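Local coordinates for protein probable DNA endonuclease SmrA (Escherichia coli, PDB 3QD7) that binds DNA and has DNA endonuclease activity, the chain here being a piece of the protein that carries its Smr domain, at residues R102-F107 with Q111-A116; P118-G121 with C126-A129; A48-L53 with F65-Q70; I81-G86 with I95-V100; L36-S41 with G75-L80. All coordinates share one frame; numbering follows the deposited sequence.

Contact 1 of 5, residues R102-F107 with Q111-A116; sequences RWLTEF and QAYCTA
Helix 92-105 leads through a short connection into strand 110-115, and Leu-104 and Thr-105 of the first segment meet Tyr-113 of the strand in the Smr domain. The tyrosine ring carries the contact. Its CG stands between the backbone N and the carbonyl carbon (chi1 58°), and the ring reaches from the sheet to the helix. Leu-104 approaches it obliquely. Leu-104 CD1 lies 3.6 Å from Tyr-113 CD2, and Leu-104 CB is 3.7 Å from Tyr-113 CE2. The methyl of Thr-105 comes to the ring edge, with CG2 3.9 Å from Tyr-113 OH. The other branch of Thr-105 turns back to its own segment. Thr-105 OG1 donates a hydrogen bond to Arg-102 O at 2.7 Å, in the carbonyl plane and on a lone pair. This fixes the threonine rotation and leaves the methyl for the tyrosine. Tyr-113 OH makes a weak hydrogen bond to Ala-101 O, and Phe-26 also meets the ring. An alanine in place of this tyrosine is likely to leave a gap beside Leu-104 and to cost Ala-101 O its weak partner. The packing is that of a helix laid against a sheet, as in the alpha/beta/alpha fold of this protein.

Contact 2 of 5, residues P118-G121 with C126-A129; sequences PHHG and CYVA
Tyr-127 meets His-120 at the edge. Tyr-127 OH lies near the imidazole plane, and His-120 ND1 in turn lies near the plane of the phenol ring. The rings of His-119 and His-120 each have an atom of the other over one face. His-120 ND1 sits 3.3 Å above the plane of the His-119 ring, and His-119 CD2 lies over the His-120 ring, both offset toward the rim. The His-120 and Tyr-127 rings are turned 76° from each other, with centroids 5.7 Å apart. His-120 ND1 and Tyr-127 OH form a hydrogen bond of 2.8 Å, with an angle of 149°. Either atom could be the donor. His-119 is a looser neighbour, its CE1 4.1 Å from Tyr-127 OH. With CG anti to its carbonyl carbon (chi1 -68°), Tyr-127 sends its ring from the strand toward the loop. A weak bond from Leu-117 N gives the hydroxyl a second partner. Tyr-44 stacks on Tyr-127 and meets His-120 edge-to-face. The contact holds the loop between strands 110-115 and 125-130 to the second of these strands. Tyr-127 also touches Leu-39 of helix 37-40 and Leu-80 of strand 78-82.

Contact 3 of 5, residues A48-L53 with F65-Q70; sequences ASLNLL and FSFIQQ
Leu-50 and Phe-67 both hold CG anti to the backbone N, with chi1 175° and 174°. These torsions bring the two side chains past each other in opposite directions, the leucine on the strand and the phenylalanine on the helix. The contact belongs to the beta-alpha-beta unit of strand 49-51, helix 57-73 and strand 78-82. It packs the first strand of the unit against the helix. The closest backbone pair is also Leu-50 with Phe-67, their CA atoms 7.1 Å apart. Leu-50 CB sits over the centre of the Phe-67 ring, 3.6 Å from its centroid and 8° off the normal, in a CH-pi contact. The methyls reach farther back along the phenylalanine. Leu-50 CD1 and CD2 each lie 3.8 Å from Phe-67 CB, so the leucine spans both the ring and its stem. The contact is buried and has no hydrogen bond across it. Packing alone joins the two segments. Val-79 of strand 78-82 also touches Phe-67, and Val-64 of the helix touches Leu-50. The phenylalanine thus packs on both strands of the unit. Its far end rests on the backbone at the start of strand 49-51. Ser-49 O approaches Phe-67 CE1 obliquely at 3.5 Å. At the ring edge, in plane, Phe-67 CZ lies 3.7 Å from Ala-48 C.

Contact 4 of 5, residues I81-G86 with I95-V100; sequences IIHGKG and IVRSYV
Arg-97 lies with its aliphatic chain over one face of the His-83 ring. Arg-97 CG makes a CH-pi contact, 3.5 Å from the centroid of the His-83 ring and 16° off the normal. Arg-97 CD is 3.3 Å from His-83 NE2. The guanidinium plane is turned 59° from the ring. At the base of the side chain, His-83 CB packs on Val-96 CG1 at 3.8 Å. Two residues earlier, on the strand, Ile-81 CD1 touches Val-100 CG1 at 4.0 Å. His-83 takes a chi1 of 49°, with CG between the backbone N and carbonyl carbon, and this lays its ring along the arginine. The next shell holds His-83 NE2 and the guanidinium. His-83 NE2 is hydrogen-bonded to Ser-123 O. His-83 ND1 is buried with no partner in the model. The arginine chain bends at chi3, and its NH1 and NH2 bond Gln-22 O and Pro-19 O. An alanine in place of this histidine would probably leave Ser-123 O without this partner and the arginine chain without a ring to lie on. Farther out, Leu-52 touches Ile-81, and Cys-60 of helix 57-73 touches Val-96. The contact sets helix 92-105 against the end of strand 78-82, which runs between strands 125-130 and 49-51.

Contact 5 of 5, residues L36-S41 with G75-L80; sequences LDKLRS and GLRNVL
One hydrogen bond joins helix 37-40 to the residue before strand 78-82, from Lys-38 NZ to Arg-77 O at 3.1 Å. The C=O...N angle is 130°, and the ammonium is tilted 19° from the carbonyl plane. Lys-38 NZ has a second acceptor in Leu-130 O. The ammonium therefore holds carbonyls at the ends of two adjacent strands, Arg-77 O just before strand 78-82 and Leu-130 O on strand 125-130. Packing is the second kind. Lys-38 starts with CG anti to the backbone N (chi1 -157°), runs out toward the strand and bends at chi3. The bend carries Lys-38 CE to 3.3 Å from Arg-77 O. Lys-38 CD lies over one face of the Arg-77 guanidinium, 4.1 Å from NH1, and the two side chains cross at about a right angle. Closer to the helix, Lys-38 CG meets Asn-78 OD1 at 3.6 Å. Charge forms the last group. Lys-38 NZ stands 4.5 Å from Arg-77 NE, and these like charges probably disfavour each other. The two carbonyl acceptors are likely to offset this in part. The whole is a surface contact of an alpha/beta fold, a short helix tied through one lysine to the ends of two neighbouring inner strands.

How the contacts relate
Following the chain, the first segment in any contact is on helix 37-40. Contact 5 joins it to residues 75-80 and closes the longest loop, with 33 residues between its segments. Contact 3 lies within that loop and ties strand 49-51 to helix 57-73. Contacts 4, 1 and 2 then follow in series, and no two contacts cross. Contact 4 shares strand 78-82 with contact 5 and helix 92-105 with contact 1. Leu-104 of contact 1 packs on Ile-81 of contact 4. Contact 2 closes the last loop, on strand 125-130, which is paired with the strands of contacts 1, 4 and 5. Contacts 3, 4 and 1 pack helices 57-73 and 92-105 on the sheet, and contact 5 ties on helix 37-40.

Contact 1 of 5, residues R102-F107 with Q111-A116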
# COMPACT_ATOMS: atom_id res chain seq x y z
N ARG A 102 -2.36 -2.81 -6.84
CA ARG A 102 -3.56 -3.59 -7.06
C ARG A 102 -4.16 -4.07 -5.74
O ARG A 102 -5.36 -3.94 -5.52
CB ARG A 102 -3.24 -4.81 -7.92
CG ARG A 102 -4.32 -5.87 -7.89
CD ARG A 102 -3.80 -7.15 -8.45
NE ARG A 102 -3.75 -7.09 -9.91
CZ ARG A 102 -3.60 -8.15 -10.70
NH1 ARG A 102 -3.48 -9.36 -10.16
NH2 ARG A 102 -3.58 -7.99 -12.01
N TRP A 103 -3.32 -4.64 -4.87
CA TRP A 103 -3.82 -5.25 -3.62
C TRP A 103 -4.59 -4.28 -2.75
O TRP A 103 -5.60 -4.65 -2.14
CB TRP A 103 -2.68 -5.87 -2.83
CG TRP A 103 -2.01 -7.01 -3.54
CD1 TRP A 103 -2.53 -7.79 -4.53
CD2 TRP A 103 -0.68 -7.49 -3.30
NE1 TRP A 103 -1.60 -8.74 -4.93
CE2 TRP A 103 -0.46 -8.58 -4.18
CE3 TRP A 103 0.32 -7.14 -2.41
CZ2 TRP A 103 0.74 -9.30 -4.20
CZ3 TRP A 103 1.50 -7.85 -2.42
CH2 TRP A 103 1.71 -8.91 -3.32
N LEU A 104 -4.14 -3.02 -2.70
CA LEU A 104 -4.79 -2.04 -1.84
C LEU A 104 -6.19 -1.74 -2.32
O LEU A 104 -7.07 -1.53 -1.50
CB LEU A 104 -3.97 -0.76 -1.68
CG LEU A 104 -2.64 -0.90 -0.96
CD1 LEU A 104 -1.82 0.41 -1.03
CD2 LEU A 104 -2.83 -1.37 0.48
N THR A 105 -6.42 -1.74 -3.65
CA THR A 105 -7.76 -1.47 -4.18
C THR A 105 -8.74 -2.62 -3.87
O THR A 105 -9.96 -2.44 -3.94
CB THR A 105 -7.78 -1.21 -5.69
OG1 THR A 105 -7.48 -2.43 -6.38
CG2 THR A 105 -6.77 -0.12 -6.11
N GLU A 106 -8.21 -3.79 -3.52
CA GLU A 106 -9.05 -4.98 -3.24
C GLU A 106 -9.65 -5.04 -1.82
O GLU A 106 -10.56 -5.85 -1.54
CB GLU A 106 -8.26 -6.25 -3.56
CG GLU A 106 -8.09 -6.40 -5.04
CD GLU A 106 -7.20 -7.54 -5.44
OE1 GLU A 106 -6.32 -7.94 -4.68
OE2 GLU A 106 -7.34 -8.02 -6.57
N PHE A 107 -9.13 -4.20 -0.93
CA PHE A 107 -9.71 -4.01 0.38
C PHE A 107 -10.86 -3.01 0.30
O PHE A 107 -10.69 -1.85 -0.12
CB PHE A 107 -8.65 -3.52 1.37
CG PHE A 107 -7.59 -4.55 1.71
CD1 PHE A 107 -7.85 -5.55 2.65
CD2 PHE A 107 -6.34 -4.50 1.11
CE1 PHE A 107 -6.89 -6.49 2.97
CE2 PHE A 107 -5.36 -5.45 1.43
CZ PHE A 107 -5.63 -6.44 2.37
N GLN A 111 -9.47 3.67 1.33
CA GLN A 111 -10.14 4.83 0.70
C GLN A 111 -9.30 5.44 -0.42
O GLN A 111 -9.83 5.92 -1.42
CB GLN A 111 -10.45 5.92 1.73
CG GLN A 111 -11.31 5.48 2.91
CD GLN A 111 -11.16 6.40 4.12
OE1 GLN A 111 -12.15 6.90 4.67
NE2 GLN A 111 -9.93 6.65 4.52
N ALA A 112 -7.98 5.48 -0.22
CA ALA A 112 -7.08 6.15 -1.13
C ALA A 112 -5.65 5.73 -0.82
O ALA A 112 -5.36 5.25 0.26
CB ALA A 112 -7.23 7.70 -0.97
N TYR A 113 -4.76 5.96 -1.78
CA TYR A 113 -3.34 5.93 -1.52
C TYR A 113 -2.63 6.89 -2.47
O TYR A 113 -3.21 7.36 -3.47
CB TYR A 113 -2.74 4.50 -1.59
CG TYR A 113 -2.92 3.75 -2.90
CD1 TYR A 113 -2.17 4.05 -4.01
CD2 TYR A 113 -3.82 2.68 -3.00
CE1 TYR A 113 -2.33 3.37 -5.19
CE2 TYR A 113 -3.97 1.97 -4.20
CZ TYR A 113 -3.23 2.33 -5.28
OH TYR A 113 -3.36 1.65 -6.45
N CYS A 114 -1.37 7.20 -2.14
CA CYS A 114 -0.52 8.03 -3.00
C CYS A 114 0.95 7.88 -2.61
O CYS A 114 1.27 7.42 -1.52
CB CYS A 114 -0.93 9.50 -2.93
SG CYS A 114 -0.51 10.26 -1.35
N THR A 115 1.85 8.29 -3.50
CA THR A 115 3.29 8.19 -3.25
C THR A 115 3.61 9.02 -1.99
O THR A 115 3.01 10.07 -1.78
CB THR A 115 4.08 8.59 -4.53
OG1 THR A 115 3.73 7.71 -5.61
CG2 THR A 115 5.55 8.46 -4.32
N ALA A 116 4.49 8.52 -1.13
CA ALA A 116 4.90 9.21 0.10
C ALA A 116 5.77 10.44 -0.18
O ALA A 116 6.38 10.55 -1.22
CB ALA A 116 5.65 8.26 0.99

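Contact 2 of 5, residues P118-G121 with C126-A129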
# COMPACT_ATOMS: atom_id res chain seq x y z
N PRO A 118 9.27 12.54 0.64
CA PRO A 118 10.63 12.00 0.81
C PRO A 118 10.99 11.63 2.24
O PRO A 118 11.72 10.66 2.46
CB PRO A 118 11.52 13.13 0.30
CG PRO A 118 10.59 13.93 -0.69
CD PRO A 118 9.30 13.90 0.04
N HIS A 119 10.47 12.35 3.22
CA HIS A 119 10.84 12.04 4.60
C HIS A 119 10.18 10.74 5.09
O HIS A 119 10.46 10.28 6.18
CB HIS A 119 10.57 13.22 5.54
CG HIS A 119 9.12 13.45 5.85
ND1 HIS A 119 8.23 13.93 4.91
CD2 HIS A 119 8.41 13.30 6.99
CE1 HIS A 119 7.04 14.05 5.46
NE2 HIS A 119 7.12 13.68 6.73
N HIS A 120 9.30 10.16 4.26
CA HIS A 120 8.70 8.86 4.56
C HIS A 120 9.08 7.84 3.49
O HIS A 120 8.39 6.85 3.31
CB HIS A 120 7.18 8.95 4.76
CG HIS A 120 6.77 9.42 6.12
ND1 HIS A 120 5.95 10.51 6.32
CD2 HIS A 120 7.09 8.95 7.36
CE1 HIS A 120 5.79 10.70 7.62
NE2 HIS A 120 6.45 9.76 8.27
N GLY A 121 10.21 8.07 2.83
CA GLY A 121 10.73 7.14 1.84
C GLY A 121 10.47 7.53 0.39
O GLY A 121 10.95 6.88 -0.53
N CYS A 126 4.37 4.21 -0.08
CA CYS A 126 3.12 4.93 -0.25
C CYS A 126 2.29 5.02 1.03
O CYS A 126 2.32 4.12 1.89
CB CYS A 126 2.30 4.38 -1.43
SG CYS A 126 1.63 2.76 -1.13
N TYR A 127 1.59 6.14 1.15
CA TYR A 127 0.63 6.44 2.20
C TYR A 127 -0.64 5.76 1.80
O TYR A 127 -1.00 5.80 0.63
CB TYR A 127 0.30 7.94 2.21
CG TYR A 127 1.43 8.82 2.64
CD1 TYR A 127 2.36 8.37 3.57
CD2 TYR A 127 1.57 10.12 2.14
CE1 TYR A 127 3.39 9.15 3.99
CE2 TYR A 127 2.61 10.92 2.56
CZ TYR A 127 3.52 10.42 3.49
OH TYR A 127 4.56 11.17 3.95
N VAL A 128 -1.36 5.23 2.77
CA VAL A 128 -2.63 4.59 2.50
C VAL A 128 -3.67 5.14 3.50
O VAL A 128 -3.42 5.18 4.71
CB VAL A 128 -2.52 3.03 2.63
CG1 VAL A 128 -3.83 2.33 2.25
CG2 VAL A 128 -1.34 2.48 1.83
N ALA A 129 -4.83 5.57 2.98
CA ALA A 129 -5.93 6.00 3.85
C ALA A 129 -6.86 4.82 4.12
O ALA A 129 -7.30 4.14 3.19
CB ALA A 129 -6.70 7.18 3.24

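Contact 3 of 5, residues A48-L53 with F65-Q70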
# COMPACT_ATOMS: atom_id res chain seq x y z
N ALA A 48 2.69 1.79 12.24
CA ALA A 48 1.73 2.06 11.16
C ALA A 48 2.43 1.89 9.86
O ALA A 48 1.95 2.36 8.85
CB ALA A 48 1.22 3.48 11.24
N SER A 49 3.60 1.25 9.85
CA SER A 49 4.33 1.10 8.61
C SER A 49 4.72 -0.35 8.34
O SER A 49 4.89 -1.13 9.26
CB SER A 49 5.52 2.06 8.56
OG SER A 49 6.60 1.58 9.32
N LEU A 50 4.79 -0.72 7.07
CA LEU A 50 5.06 -2.07 6.66
C LEU A 50 6.27 -2.09 5.73
O LEU A 50 6.23 -1.51 4.65
CB LEU A 50 3.82 -2.66 5.96
CG LEU A 50 3.97 -4.05 5.35
CD1 LEU A 50 4.09 -5.11 6.47
CD2 LEU A 50 2.82 -4.37 4.40
N ASN A 51 7.32 -2.78 6.14
CA ASN A 51 8.56 -2.86 5.38
C ASN A 51 8.71 -4.13 4.52
O ASN A 51 8.93 -5.24 5.03
CB ASN A 51 9.74 -2.66 6.37
CG ASN A 51 11.11 -2.77 5.72
OD1 ASN A 51 12.13 -2.69 6.40
ND2 ASN A 51 11.15 -2.95 4.43
N LEU A 52 8.60 -3.95 3.19
CA LEU A 52 8.58 -5.05 2.21
C LEU A 52 9.89 -5.21 1.45
O LEU A 52 9.97 -5.99 0.48
CB LEU A 52 7.51 -4.76 1.17
CG LEU A 52 6.10 -5.34 1.28
CD1 LEU A 52 5.73 -5.68 2.68
CD2 LEU A 52 5.08 -4.42 0.60
N LEU A 53 10.90 -4.44 1.86
CA LEU A 53 12.19 -4.47 1.17
C LEU A 53 12.76 -5.87 1.17
O LEU A 53 12.74 -6.56 2.20
CB LEU A 53 13.18 -3.48 1.79
CG LEU A 53 12.74 -2.03 1.73
CD1 LEU A 53 13.64 -1.22 2.65
CD2 LEU A 53 12.78 -1.45 0.31
N PHE A 65 -1.64 -8.40 3.36
CA PHE A 65 -2.93 -8.87 3.80
C PHE A 65 -2.99 -8.86 5.31
O PHE A 65 -3.90 -8.27 5.90
CB PHE A 65 -3.19 -10.26 3.25
CG PHE A 65 -4.50 -10.84 3.67
CD1 PHE A 65 -4.54 -11.90 4.57
CD2 PHE A 65 -5.69 -10.34 3.15
CE1 PHE A 65 -5.76 -12.46 4.96
CE2 PHE A 65 -6.92 -10.90 3.52
CZ PHE A 65 -6.94 -11.96 4.44
N SER A 66 -2.02 -9.51 5.94
CA SER A 66 -1.97 -9.59 7.39
C SER A 66 -1.83 -8.20 8.05
O SER A 66 -2.47 -7.90 9.06
CB SER A 66 -0.80 -10.50 7.78
OG SER A 66 -0.79 -10.70 9.18
N PHE A 67 -0.98 -7.34 7.46
CA PHE A 67 -0.74 -5.99 8.00
C PHE A 67 -2.01 -5.14 7.91
O PHE A 67 -2.39 -4.47 8.87
CB PHE A 67 0.42 -5.32 7.24
CG PHE A 67 0.65 -3.88 7.63
CD1 PHE A 67 1.28 -3.55 8.85
CD2 PHE A 67 0.27 -2.85 6.75
CE1 PHE A 67 1.52 -2.20 9.19
CE2 PHE A 67 0.52 -1.50 7.09
CZ PHE A 67 1.14 -1.18 8.32
N ILE A 68 -2.66 -5.15 6.76
CA ILE A 68 -3.88 -4.35 6.64
C ILE A 68 -5.00 -4.84 7.58
O ILE A 68 -5.67 -4.03 8.25
CB ILE A 68 -4.37 -4.27 5.17
CG1 ILE A 68 -3.30 -3.60 4.30
CG2 ILE A 68 -5.74 -3.49 5.10
CD1 ILE A 68 -3.08 -2.12 4.61
N GLN A 69 -5.18 -6.16 7.67
CA GLN A 69 -6.09 -6.73 8.69
C GLN A 69 -5.76 -6.26 10.11
O GLN A 69 -6.66 -5.90 10.86
CB GLN A 69 -6.08 -8.27 8.66
CG GLN A 69 -6.55 -8.92 7.33
CD GLN A 69 -8.00 -8.60 6.93
OE1 GLN A 69 -8.37 -8.70 5.75
NE2 GLN A 69 -8.82 -8.25 7.90
N GLN A 70 -4.47 -6.27 10.47
CA GLN A 70 -4.01 -5.84 11.80
C GLN A 70 -4.31 -4.36 12.01
O GLN A 70 -4.83 -3.97 13.05
CB GLN A 70 -2.50 -6.11 12.00
CG GLN A 70 -1.80 -5.21 13.08
CD GLN A 70 -0.43 -4.58 12.65
OE1 GLN A 70 -0.24 -3.34 12.74
NE2 GLN A 70 0.53 -5.43 12.23

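Contact 4 of 5, residues I81-G86 with I95-V100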
# COMPACT_ATOMS: atom_id res chain seq x y z
N ILE A 81 3.28 1.97 3.41
CA ILE A 81 3.89 0.76 2.89
C ILE A 81 5.17 1.06 2.12
O ILE A 81 5.16 1.85 1.18
CB ILE A 81 2.90 -0.06 2.01
CG1 ILE A 81 1.58 -0.34 2.76
CG2 ILE A 81 3.57 -1.37 1.54
CD1 ILE A 81 0.56 -1.00 1.85
N ILE A 82 6.24 0.37 2.50
CA ILE A 82 7.57 0.57 1.93
C ILE A 82 7.91 -0.56 0.97
O ILE A 82 8.19 -1.70 1.38
CB ILE A 82 8.66 0.63 3.04
CG1 ILE A 82 8.19 1.53 4.20
CG2 ILE A 82 10.02 1.09 2.45
CD1 ILE A 82 8.87 1.30 5.55
N HIS A 83 7.88 -0.25 -0.32
CA HIS A 83 8.20 -1.25 -1.36
C HIS A 83 9.61 -1.09 -1.94
O HIS A 83 10.17 -2.07 -2.43
CB HIS A 83 7.16 -1.20 -2.47
CG HIS A 83 6.91 0.18 -2.98
ND1 HIS A 83 5.74 0.86 -2.73
CD2 HIS A 83 7.69 1.02 -3.70
CE1 HIS A 83 5.81 2.05 -3.28
NE2 HIS A 83 6.99 2.18 -3.87
N GLY A 84 10.16 0.12 -1.89
CA GLY A 84 11.49 0.37 -2.44
C GLY A 84 11.45 1.05 -3.80
O GLY A 84 10.40 1.13 -4.42
N LYS A 85 12.61 1.54 -4.25
CA LYS A 85 12.73 2.19 -5.55
C LYS A 85 13.46 1.26 -6.50
O LYS A 85 14.45 0.63 -6.14
CB LYS A 85 13.49 3.54 -5.43
CG LYS A 85 13.02 4.47 -4.31
CD LYS A 85 13.85 5.75 -4.25
CE LYS A 85 13.41 6.69 -3.11
NZ LYS A 85 14.06 8.07 -3.26
N GLY A 86 12.96 1.15 -7.72
CA GLY A 86 13.56 0.28 -8.73
C GLY A 86 14.35 1.06 -9.75
O GLY A 86 14.12 2.25 -9.94
N ILE A 95 7.96 -4.28 -9.36
CA ILE A 95 7.00 -5.39 -9.40
C ILE A 95 6.21 -5.43 -8.09
O ILE A 95 4.97 -5.51 -8.10
CB ILE A 95 7.68 -6.76 -9.66
CG1 ILE A 95 8.35 -6.82 -11.05
CG2 ILE A 95 6.69 -7.89 -9.52
CD1 ILE A 95 7.48 -6.37 -12.21
N VAL A 96 6.93 -5.39 -6.97
CA VAL A 96 6.31 -5.25 -5.66
C VAL A 96 5.37 -4.03 -5.58
O VAL A 96 4.23 -4.17 -5.13
CB VAL A 96 7.35 -5.21 -4.51
CG1 VAL A 96 6.66 -4.95 -3.14
CG2 VAL A 96 8.12 -6.52 -4.45
N ARG A 97 5.86 -2.86 -6.01
CA ARG A 97 5.08 -1.63 -6.04
C ARG A 97 3.79 -1.84 -6.84
O ARG A 97 2.71 -1.38 -6.45
CB ARG A 97 5.91 -0.49 -6.66
CG ARG A 97 5.27 0.91 -6.48
CD ARG A 97 6.12 2.03 -7.06
NE ARG A 97 6.17 1.97 -8.53
CZ ARG A 97 5.76 2.93 -9.34
NH1 ARG A 97 5.25 4.08 -8.87
NH2 ARG A 97 5.85 2.74 -10.65
N SER A 98 3.90 -2.53 -7.98
CA SER A 98 2.74 -2.74 -8.88
C SER A 98 1.70 -3.66 -8.26
O SER A 98 0.50 -3.40 -8.37
CB SER A 98 3.15 -3.24 -10.26
OG SER A 98 3.87 -2.25 -10.94
N TYR A 99 2.16 -4.71 -7.57
CA TYR A 99 1.26 -5.59 -6.84
C TYR A 99 0.60 -4.86 -5.70
O TYR A 99 -0.60 -5.05 -5.46
CB TYR A 99 2.00 -6.83 -6.32
CG TYR A 99 1.99 -7.98 -7.29
CD1 TYR A 99 0.77 -8.52 -7.77
CD2 TYR A 99 3.18 -8.55 -7.75
CE1 TYR A 99 0.75 -9.58 -8.66
CE2 TYR A 99 3.17 -9.63 -8.67
CZ TYR A 99 1.95 -10.13 -9.11
OH TYR A 99 1.92 -11.17 -9.99
N VAL A 100 1.38 -4.03 -4.98
CA VAL A 100 0.81 -3.29 -3.84
C VAL A 100 -0.30 -2.34 -4.35
O VAL A 100 -1.36 -2.21 -3.74
CB VAL A 100 1.90 -2.51 -3.02
CG1 VAL A 100 1.24 -1.52 -2.04
CG2 VAL A 100 2.85 -3.49 -2.25

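Contact 5 of 5, residues L36-S41 with G75-L80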
# COMPACT_ATOMS: atom_id res chain seq x y z
N LEU A 36 -8.41 13.12 1.98
CA LEU A 36 -7.14 13.17 1.28
C LEU A 36 -6.02 13.91 2.03
O LEU A 36 -4.83 13.59 1.87
CB LEU A 36 -7.38 13.72 -0.12
CG LEU A 36 -8.24 12.78 -1.00
CD1 LEU A 36 -7.62 11.38 -1.05
CD2 LEU A 36 -9.74 12.68 -0.60
N ASP A 37 -6.41 14.88 2.86
CA ASP A 37 -5.48 15.54 3.78
C ASP A 37 -4.98 14.57 4.84
O ASP A 37 -3.89 14.74 5.38
CB ASP A 37 -6.15 16.74 4.46
CG ASP A 37 -5.56 18.07 4.00
OD1 ASP A 37 -5.18 18.20 2.81
OD2 ASP A 37 -5.45 18.99 4.85
N LYS A 38 -5.79 13.56 5.12
CA LYS A 38 -5.40 12.43 5.95
C LYS A 38 -4.13 11.77 5.43
O LYS A 38 -3.32 11.27 6.20
CB LYS A 38 -6.56 11.41 6.02
CG LYS A 38 -6.54 10.49 7.20
CD LYS A 38 -7.86 9.74 7.32
CE LYS A 38 -7.91 8.56 6.40
NZ LYS A 38 -8.83 7.49 6.86
N LEU A 39 -3.96 11.77 4.10
CA LEU A 39 -2.80 11.16 3.47
C LEU A 39 -1.56 12.00 3.68
O LEU A 39 -0.48 11.45 3.94
CB LEU A 39 -3.01 10.98 1.96
CG LEU A 39 -3.97 9.91 1.42
CD1 LEU A 39 -4.06 9.95 -0.10
CD2 LEU A 39 -3.53 8.55 1.88
N ARG A 40 -1.72 13.32 3.55
CA ARG A 40 -0.61 14.27 3.56
C ARG A 40 -0.13 14.55 4.99
O ARG A 40 1.06 14.39 5.30
CB ARG A 40 -1.07 15.60 2.92
CG ARG A 40 -0.01 16.28 2.06
CD ARG A 40 -0.25 17.79 1.96
NE ARG A 40 0.96 18.46 1.47
CZ ARG A 40 1.91 19.00 2.24
NH1 ARG A 40 1.81 18.97 3.57
NH2 ARG A 40 2.97 19.57 1.67
N SER A 41 -1.08 14.96 5.83
CA SER A 41 -0.85 15.46 7.18
C SER A 41 -1.15 14.38 8.24
O SER A 41 -1.34 14.68 9.43
CB SER A 41 -1.73 16.72 7.39
OG SER A 41 -2.01 16.98 8.76
N GLY A 75 -7.74 0.07 14.64
CA GLY A 75 -8.27 1.41 14.35
C GLY A 75 -7.30 2.41 13.71
O GLY A 75 -7.44 3.61 13.90
N LEU A 76 -6.34 1.92 12.93
CA LEU A 76 -5.41 2.82 12.21
C LEU A 76 -6.10 3.45 11.02
O LEU A 76 -6.76 2.76 10.25
CB LEU A 76 -4.14 2.08 11.75
CG LEU A 76 -2.99 1.90 12.75
CD1 LEU A 76 -3.41 1.21 14.00
CD2 LEU A 76 -1.85 1.13 12.12
N ARG A 77 -5.95 4.75 10.86
CA ARG A 77 -6.62 5.50 9.81
C ARG A 77 -5.72 5.73 8.61
O ARG A 77 -6.18 6.04 7.53
CB ARG A 77 -7.15 6.82 10.37
CG ARG A 77 -8.24 6.59 11.42
CD ARG A 77 -8.64 7.89 12.08
NE ARG A 77 -9.43 8.71 11.17
CZ ARG A 77 -9.55 10.02 11.29
NH1 ARG A 77 -10.32 10.69 10.44
NH2 ARG A 77 -8.91 10.68 12.26
N ASN A 78 -4.42 5.57 8.82
CA ASN A 78 -3.46 5.62 7.73
C ASN A 78 -2.23 4.80 8.03
O ASN A 78 -1.81 4.68 9.17
CB ASN A 78 -3.10 7.05 7.34
CG ASN A 78 -3.00 7.96 8.53
OD1 ASN A 78 -3.94 8.70 8.84
ND2 ASN A 78 -1.86 7.91 9.22
N VAL A 79 -1.69 4.21 6.97
CA VAL A 79 -0.51 3.38 7.10
C VAL A 79 0.44 3.69 5.97
O VAL A 79 0.04 4.28 4.95
CB VAL A 79 -0.85 1.88 7.16
CG1 VAL A 79 -1.66 1.60 8.40
CG2 VAL A 79 -1.62 1.40 5.89
N LEU A 80 1.69 3.33 6.19
CA LEU A 80 2.76 3.50 5.23
C LEU A 80 3.22 2.15 4.73
O LEU A 80 3.56 1.26 5.52
CB LEU A 80 3.96 4.21 5.91
CG LEU A 80 5.21 4.45 5.05
CD1 LEU A 80 4.87 5.43 3.93
CD2 LEU A 80 6.28 5.03 5.94